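PDB 6Y1W: putative tryptophan halogenase from Xanthomonas campestris pv. campestris, which is a flavin-dependent halogenase, probably using reduced FAD to halogenate an aromatic substrate, as in the tryptophan halogenases. Local coordinates for residues 227-232 / 333-338; 327-332 / 367-372. All coordinates share one frame; numbering follows the deposited sequence.

Interaction 1 of 2, residues 227-232 / 333-338; sequences LLIGQT and CVALGL
Helix 227-232 packs on strand 333-335 of the mixed sheet in the nucleotide-binding, Rossmann-type part of the halogenase, and L228, I229, C333 and A335 carry the contact. The helix runs across the strand at 103° between their N-to-C directions, with 8.3 Å between the axes of these short segments. C333 and A335, alternate residues of the strand, point toward the helix, while V334 between them faces the other way. SG of C333 rests 3.7 Å from CB of L228 and 4.2 Å from CD1 of I229. I229 sends CG1 anti to its own N (chi1 -167°), which sets CG2 over the methyl of A335, 3.8 Å from CG2 to CB. No hydrogen bond joins the two segments; the join is wholly apolar and buried. The wide pi-type turn 227-232 is spanned also by a side-chain bond, OG1 of T232 donating to O of L227 at 2.8 Å. The carboxylate of D220, at the end of strand 217-220, accepts from the backbone N of both L228 and I229, pinning the first turn. L228 reaches on to F218, V193, I202 and L205, on strand 217-220, the neighbour of 333-335, and strands 184-195 and 202-207 farther across the sheet.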
ATOM      1  N   LEU A 227     -19.840  15.493 -21.638  1.00 18.05           N
ATOM      2  CA  LEU A 227     -20.088  15.507 -23.082  1.00 21.81           C
ATOM      3  C   LEU A 227     -19.405  14.344 -23.798  1.00 24.76           C
ATOM      4  O   LEU A 227     -19.918  13.825 -24.802  1.00 23.17           O
ATOM      5  CB  LEU A 227     -19.594  16.816 -23.671  1.00 18.90           C
ATOM      6  CG  LEU A 227     -20.179  18.139 -23.182  1.00 35.63           C
ATOM      7  CD1 LEU A 227     -19.592  19.273 -23.999  1.00 33.38           C
ATOM      8  CD2 LEU A 227     -21.690  18.118 -23.321  1.00 32.55           C
ATOM      9  N   LEU A 228     -18.212  13.971 -23.354  1.00 17.96           N
ATOM     10  CA  LEU A 228     -17.480  12.912 -24.041  1.00 16.29           C
ATOM     11  C   LEU A 228     -17.729  11.531 -23.433  1.00 20.05           C
ATOM     12  O   LEU A 228     -18.157  10.607 -24.135  1.00 19.96           O
ATOM     13  CB  LEU A 228     -15.973  13.235 -24.062  1.00 17.56           C
ATOM     14  CG  LEU A 228     -15.591  14.645 -24.550  1.00 20.02           C
ATOM     15  CD1 LEU A 228     -14.039  14.778 -24.611  1.00 22.35           C
ATOM     16  CD2 LEU A 228     -16.171  14.949 -25.901  1.00 25.90           C
ATOM     17  N   ILE A 229     -17.441  11.360 -22.134  1.00 16.24           N
ATOM     18  CA  ILE A 229     -17.497  10.038 -21.531  1.00 16.93           C
ATOM     19  C   ILE A 229     -18.940   9.579 -21.426  1.00 19.72           C
ATOM     20  O   ILE A 229     -19.217   8.375 -21.516  1.00 21.12           O
ATOM     21  CB  ILE A 229     -16.785  10.051 -20.160  1.00 19.28           C
ATOM     22  CG1 ILE A 229     -16.519   8.638 -19.623  1.00 21.70           C
ATOM     23  CG2 ILE A 229     -17.566  10.907 -19.136  1.00 20.82           C
ATOM     24  CD1 ILE A 229     -15.334   7.893 -20.292  1.00 21.75           C
ATOM     25  N   GLY A 230     -19.867  10.527 -21.279  1.00 19.36           N
ATOM     26  CA  GLY A 230     -21.275  10.201 -21.117  1.00 23.28           C
ATOM     27  C   GLY A 230     -22.094  10.351 -22.377  1.00 24.13           C
ATOM     28  O   GLY A 230     -22.619   9.362 -22.905  1.00 29.28           O
ATOM     29  N   GLN A 231     -22.207  11.579 -22.875  1.00 20.22           N
ATOM     30  CA  GLN A 231     -23.136  11.819 -23.978  1.00 24.80           C
ATOM     31  C   GLN A 231     -22.677  11.151 -25.267  1.00 31.10           C
ATOM     32  O   GLN A 231     -23.514  10.739 -26.078  1.00 31.21           O
ATOM     33  CB  GLN A 231     -23.310  13.312 -24.204  1.00 21.37           C
ATOM     34  CG  GLN A 231     -23.883  14.023 -22.949  1.00 22.84           C
ATOM     35  CD  GLN A 231     -24.368  15.425 -23.214  1.00 24.47           C
ATOM     36  OE1 GLN A 231     -24.884  15.728 -24.288  1.00 31.78           O
ATOM     37  NE2 GLN A 231     -24.244  16.292 -22.223  1.00 23.83           N
ATOM     38  N   THR A 232     -21.369  11.015 -25.468  1.00 21.17           N
ATOM     39  CA  THR A 232     -20.822  10.435 -26.697  1.00 25.86           C
ATOM     40  C   THR A 232     -20.526   8.952 -26.526  1.00 27.48           C
ATOM     41  O   THR A 232     -21.050   8.118 -27.266  1.00 25.95           O
ATOM     42  CB  THR A 232     -19.540  11.174 -27.131  1.00 20.34           C
ATOM     43  OG1 THR A 232     -19.810  12.564 -27.325  1.00 21.26           O
ATOM     44  CG2 THR A 232     -19.008  10.583 -28.453  1.00 20.52           C
ATOM     45  N   CYS A 333     -10.591   8.414 -24.280  1.00 17.79           N
ATOM     46  CA  CYS A 333     -11.164   9.456 -23.438  1.00 18.51           C
ATOM     47  C   CYS A 333     -10.936   9.127 -21.961  1.00 17.20           C
ATOM     48  O   CYS A 333     -11.218   8.010 -21.516  1.00 17.43           O
ATOM     49  CB  CYS A 333     -12.669   9.584 -23.717  1.00 18.77           C
ATOM     50  SG  CYS A 333     -13.484  10.826 -22.677  1.00 19.24           S
ATOM     51  N   VAL A 334     -10.389  10.086 -21.210  1.00 15.61           N
ATOM     52  CA  VAL A 334     -10.230   9.945 -19.755  1.00 14.16           C
ATOM     53  C   VAL A 334     -11.102  11.001 -19.101  1.00 13.95           C
ATOM     54  O   VAL A 334     -10.928  12.205 -19.359  1.00 16.57           O
ATOM     55  CB  VAL A 334      -8.758  10.086 -19.317  1.00 18.41           C
ATOM     56  CG1 VAL A 334      -8.647   9.989 -17.811  1.00 15.55           C
ATOM     57  CG2 VAL A 334      -7.877   8.996 -19.953  1.00 15.61           C
ATOM     58  N   ALA A 335     -12.042  10.563 -18.243  1.00 14.18           N
ATOM     59  CA  ALA A 335     -12.853  11.532 -17.504  1.00 13.36           C
ATOM     60  C   ALA A 335     -12.173  11.946 -16.203  1.00 13.33           C
ATOM     61  O   ALA A 335     -11.565  11.125 -15.511  1.00 16.42           O
ATOM     62  CB  ALA A 335     -14.244  10.957 -17.192  1.00 13.87           C
ATOM     63  N   LEU A 336     -12.306  13.237 -15.860  1.00 13.86           N
ATOM     64  CA  LEU A 336     -11.774  13.778 -14.609  1.00 14.31           C
ATOM     65  C   LEU A 336     -12.814  14.639 -13.909  1.00 17.50           C
ATOM     66  O   LEU A 336     -13.688  15.220 -14.550  1.00 16.92           O
ATOM     67  CB  LEU A 336     -10.537  14.644 -14.906  1.00 14.70           C
ATOM     68  CG  LEU A 336      -9.363  13.953 -15.560  1.00 15.42           C
ATOM     69  CD1 LEU A 336      -8.344  14.985 -16.084  1.00 18.65           C
ATOM     70  CD2 LEU A 336      -8.673  12.984 -14.545  1.00 17.03           C
ATOM     71  N   GLY A 337     -12.702  14.743 -12.581  1.00 14.95           N
ATOM     72  CA  GLY A 337     -13.629  15.607 -11.861  1.00 15.69           C
ATOM     73  C   GLY A 337     -15.048  15.087 -11.917  1.00 17.27           C
ATOM     74  O   GLY A 337     -15.274  13.880 -11.891  1.00 18.28           O
ATOM     75  N   LEU A 338     -16.024  16.001 -11.993  1.00 16.30           N
ATOM     76  CA  LEU A 338     -17.429  15.587 -11.937  1.00 15.88           C
ATOM     77  C   LEU A 338     -17.790  14.600 -13.043  1.00 21.57           C
ATOM     78  O   LEU A 338     -18.664  13.743 -12.851  1.00 20.10           O
ATOM     79  CB  LEU A 338     -18.341  16.804 -12.040  1.00 17.26           C
ATOM     80  CG  LEU A 338     -18.283  17.718 -10.817  1.00 19.88           C
ATOM     81  CD1 LEU A 338     -19.082  19.008 -11.090  1.00 17.21           C
ATOM     82  CD2 LEU A 338     -18.805  16.979  -9.624  1.00 29.97           C
TER

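Interaction 2 of 2, residues 327-332 / 367-372; sequences RVWEKN and QVIDPV
I369 is the residue of 367-372 that carries the contact with W329, K331 and N332, and its two branches meet different partners. From CB, which points toward 327-332, CG2 leaves anti to the backbone N and approaches the carbonyl oxygen of K331, 3.7 Å from CG2 to O. The same methyl lies obliquely to the indole of W329, near NE1 and CZ2, with CG2 4.1 Å from CZ2. The other branch, CG1, stands anti to the carbonyl carbon (chi1 -65°) and extends on to CD1, which packs on the aliphatic root of N332, with CD1 3.6 Å from CB. The amide of N332 turns away from this methyl: its OD1 accepts from the N of I202 and its ND2 donates to the carbonyl oxygen of D216, so both polar ends of a buried side chain are satisfied. The indole of W329 sends NE1 to the carbonyl oxygen of K331 at 2.8 Å, a weak bond bent to 126°, and Y377 meets this ring edge-to-face. Beyond I369, D370 is the N-cap of helix 371-397, its OD2 accepting from the N of V372 at 2.9 Å, the N-H nearly straight at 168°. The type II' turn of a two-residue beta hairpin, with K331 and N332 at its corner, thus meets a hydrophobic staple, I369 packing on I374 across the N-cap.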
ATOM      1  N   ARG A 327     -16.407   3.156 -15.982  1.00 19.49           N
ATOM      2  CA  ARG A 327     -15.020   3.176 -16.407  1.00 18.23           C
ATOM      3  C   ARG A 327     -14.636   4.635 -16.572  1.00 16.14           C
ATOM      4  O   ARG A 327     -15.411   5.408 -17.132  1.00 20.74           O
ATOM      5  CB  ARG A 327     -14.849   2.392 -17.732  1.00 20.48           C
ATOM      6  CG  ARG A 327     -15.208   0.927 -17.571  1.00 28.15           C
ATOM      7  CD  ARG A 327     -15.222   0.179 -18.908  1.00 35.81           C
ATOM      8  NE  ARG A 327     -16.160   0.733 -19.874  1.00 34.04           N
ATOM      9  CZ  ARG A 327     -17.485   0.639 -19.787  1.00 30.35           C
ATOM     10  NH1 ARG A 327     -18.047   0.006 -18.753  1.00 40.49           N
ATOM     11  NH2 ARG A 327     -18.250   1.176 -20.730  1.00 39.41           N
ATOM     12  N   VAL A 328     -13.495   5.028 -16.018  1.00 16.35           N
ATOM     13  CA  VAL A 328     -13.119   6.431 -16.178  1.00 15.31           C
ATOM     14  C   VAL A 328     -12.281   6.646 -17.428  1.00 16.66           C
ATOM     15  O   VAL A 328     -12.265   7.769 -17.952  1.00 19.07           O
ATOM     16  CB  VAL A 328     -12.397   6.954 -14.925  1.00 19.10           C
ATOM     17  CG1 VAL A 328     -13.419   7.078 -13.800  1.00 20.39           C
ATOM     18  CG2 VAL A 328     -11.291   6.033 -14.487  1.00 19.73           C
ATOM     19  N   TRP A 329     -11.655   5.592 -17.949  1.00 17.00           N
ATOM     20  CA  TRP A 329     -10.921   5.656 -19.207  1.00 16.79           C
ATOM     21  C   TRP A 329     -11.653   4.723 -20.159  1.00 18.22           C
ATOM     22  O   TRP A 329     -11.741   3.516 -19.901  1.00 18.76           O
ATOM     23  CB  TRP A 329      -9.474   5.208 -19.024  1.00 18.35           C
ATOM     24  CG  TRP A 329      -8.574   5.445 -20.238  1.00 15.94           C
ATOM     25  CD1 TRP A 329      -8.948   5.603 -21.536  1.00 18.66           C
ATOM     26  CD2 TRP A 329      -7.159   5.555 -20.204  1.00 15.80           C
ATOM     27  NE1 TRP A 329      -7.836   5.794 -22.332  1.00 17.94           N
ATOM     28  CE2 TRP A 329      -6.723   5.755 -21.545  1.00 14.11           C
ATOM     29  CE3 TRP A 329      -6.213   5.486 -19.187  1.00 17.24           C
ATOM     30  CZ2 TRP A 329      -5.394   5.922 -21.873  1.00 14.59           C
ATOM     31  CZ3 TRP A 329      -4.850   5.625 -19.522  1.00 18.74           C
ATOM     32  CH2 TRP A 329      -4.467   5.830 -20.866  1.00 19.88           C
ATOM     33  N   GLU A 330     -12.184   5.286 -21.234  1.00 15.94           N
ATOM     34  CA  GLU A 330     -12.919   4.505 -22.235  1.00 15.68           C
ATOM     35  C   GLU A 330     -12.356   4.905 -23.586  1.00 19.18           C
ATOM     36  O   GLU A 330     -12.377   6.090 -23.927  1.00 17.79           O
ATOM     37  CB  GLU A 330     -14.422   4.795 -22.135  1.00 18.34           C
ATOM     38  CG  GLU A 330     -15.274   4.203 -23.248  1.00 21.38           C
ATOM     39  CD  GLU A 330     -15.643   2.781 -22.967  1.00 32.24           C
ATOM     40  OE1 GLU A 330     -15.187   2.241 -21.936  1.00 24.93           O
ATOM     41  OE2 GLU A 330     -16.383   2.202 -23.789  1.00 43.89           O
ATOM     42  N   LYS A 331     -11.855   3.918 -24.348  1.00 21.82           N
ATOM     43  CA  LYS A 331     -11.246   4.199 -25.651  1.00 17.38           C
ATOM     44  C   LYS A 331     -10.176   5.280 -25.470  1.00 17.43           C
ATOM     45  O   LYS A 331      -9.248   5.079 -24.700  1.00 19.33           O
ATOM     46  CB  LYS A 331     -12.299   4.606 -26.677  1.00 19.20           C
ATOM     47  CG  LYS A 331     -13.438   3.543 -26.849  1.00 22.76           C
ATOM     48  CD  LYS A 331     -14.252   3.742 -28.129  1.00 26.07           C
ATOM     49  CE  LYS A 331     -15.246   2.585 -28.342  1.00 32.27           C
ATOM     50  NZ  LYS A 331     -14.594   1.315 -27.979  1.00 43.07           N
ATOM     51  N   ASN A 332     -10.272   6.402 -26.183  1.00 14.49           N
ATOM     52  CA  ASN A 332      -9.254   7.450 -26.074  1.00 14.54           C
ATOM     53  C   ASN A 332      -9.745   8.658 -25.276  1.00 17.59           C
ATOM     54  O   ASN A 332      -9.324   9.791 -25.532  1.00 17.86           O
ATOM     55  CB  ASN A 332      -8.752   7.898 -27.454  1.00 18.11           C
ATOM     56  CG  ASN A 332      -9.832   8.586 -28.298  1.00 16.43           C
ATOM     57  OD1 ASN A 332     -11.026   8.359 -28.134  1.00 19.63           O
ATOM     58  ND2 ASN A 332      -9.406   9.460 -29.187  1.00 18.80           N
ATOM     59  N   GLN A 367       2.317   6.166 -24.977  1.00 17.71           N
ATOM     60  CA  GLN A 367       2.832   6.339 -26.340  1.00 18.81           C
ATOM     61  C   GLN A 367       1.747   5.987 -27.345  1.00 19.04           C
ATOM     62  O   GLN A 367       1.484   6.738 -28.296  1.00 19.56           O
ATOM     63  CB  GLN A 367       4.048   5.451 -26.589  1.00 22.93           C
ATOM     64  CG  GLN A 367       5.190   5.662 -25.676  1.00 24.83           C
ATOM     65  CD  GLN A 367       6.151   6.733 -26.164  1.00 28.71           C
ATOM     66  OE1 GLN A 367       5.837   7.528 -27.100  1.00 25.83           O
ATOM     67  NE2 GLN A 367       7.322   6.787 -25.523  1.00 21.59           N
ATOM     68  N   VAL A 368       1.145   4.817 -27.183  1.00 17.26           N
ATOM     69  CA  VAL A 368      -0.039   4.399 -27.924  1.00 16.12           C
ATOM     70  C   VAL A 368      -1.035   3.936 -26.877  1.00 18.40           C
ATOM     71  O   VAL A 368      -0.637   3.502 -25.794  1.00 22.34           O
ATOM     72  CB  VAL A 368       0.238   3.256 -28.946  1.00 24.88           C
ATOM     73  CG1 VAL A 368       1.292   3.681 -29.985  1.00 21.31           C
ATOM     74  CG2 VAL A 368       0.640   1.948 -28.218  1.00 23.71           C
ATOM     75  N   ILE A 369      -2.321   4.111 -27.161  1.00 20.09           N
ATOM     76  CA  ILE A 369      -3.353   3.705 -26.207  1.00 18.76           C
ATOM     77  C   ILE A 369      -3.564   2.209 -26.354  1.00 26.67           C
ATOM     78  O   ILE A 369      -3.675   1.700 -27.473  1.00 25.31           O
ATOM     79  CB  ILE A 369      -4.647   4.502 -26.428  1.00 22.57           C
ATOM     80  CG1 ILE A 369      -4.380   5.981 -26.115  1.00 19.25           C
ATOM     81  CG2 ILE A 369      -5.764   4.004 -25.488  1.00 22.11           C
ATOM     82  CD1 ILE A 369      -5.433   6.925 -26.642  1.00 25.59           C
ATOM     83  N   ASP A 370      -3.561   1.490 -25.231  1.00 18.45           N
ATOM     84  CA  ASP A 370      -3.696   0.026 -25.247  1.00 20.48           C
ATOM     85  C   ASP A 370      -4.685  -0.433 -24.183  1.00 24.49           C
ATOM     86  O   ASP A 370      -4.683   0.109 -23.070  1.00 21.65           O
ATOM     87  CB  ASP A 370      -2.358  -0.650 -24.976  1.00 22.76           C
ATOM     88  CG  ASP A 370      -2.410  -2.137 -25.247  1.00 32.69           C
ATOM     89  OD1 ASP A 370      -2.208  -2.504 -26.434  1.00 37.72           O
ATOM     90  OD2 ASP A 370      -2.671  -2.932 -24.301  1.00 25.01           O
ATOM     91  N   PRO A 371      -5.493  -1.450 -24.470  1.00 25.37           N
ATOM     92  CA  PRO A 371      -6.433  -1.952 -23.451  1.00 21.96           C
ATOM     93  C   PRO A 371      -5.812  -2.344 -22.128  1.00 18.67           C
ATOM     94  O   PRO A 371      -6.507  -2.226 -21.107  1.00 19.34           O
ATOM     95  CB  PRO A 371      -7.066  -3.174 -24.128  1.00 23.41           C
ATOM     96  CG  PRO A 371      -6.991  -2.890 -25.564  1.00 31.39           C
ATOM     97  CD  PRO A 371      -5.733  -2.065 -25.787  1.00 23.89           C
ATOM     98  N   VAL A 372      -4.585  -2.870 -22.069  1.00 21.12           N
ATOM     99  CA  VAL A 372      -4.082  -3.302 -20.765  1.00 23.74           C
ATOM    100  C   VAL A 372      -3.819  -2.094 -19.876  1.00 27.79           C
ATOM    101  O   VAL A 372      -4.020  -2.158 -18.653  1.00 24.47           O
ATOM    102  CB  VAL A 372      -2.834  -4.214 -20.876  1.00 21.26           C
ATOM    103  CG1 VAL A 372      -1.595  -3.468 -21.319  1.00 28.22           C
ATOM    104  CG2 VAL A 372      -2.550  -4.862 -19.510  1.00 25.00           C
TER

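Strands 329-330 and 333-335 follow each other in the chain and pair at the edge of one sheet, so the two contacts, 13 Å apart between centres, share a hairpin. They touch directly: N of A335 probably donates to O of V328 at 2.8 Å, and CD1 of I229 packs on CB of E330. Interaction 1 is buried and purely apolar, a helix laid on the inner strand. Interaction 2 lies farther out and is only partly buried, a mixed contact of apolar groups and backbone at the sheet edge, next to the subunit interface. Segment 367-372 also touches the second subunit, Q367 bonding to D464 of that chain, whereas no other chain touches interaction 1.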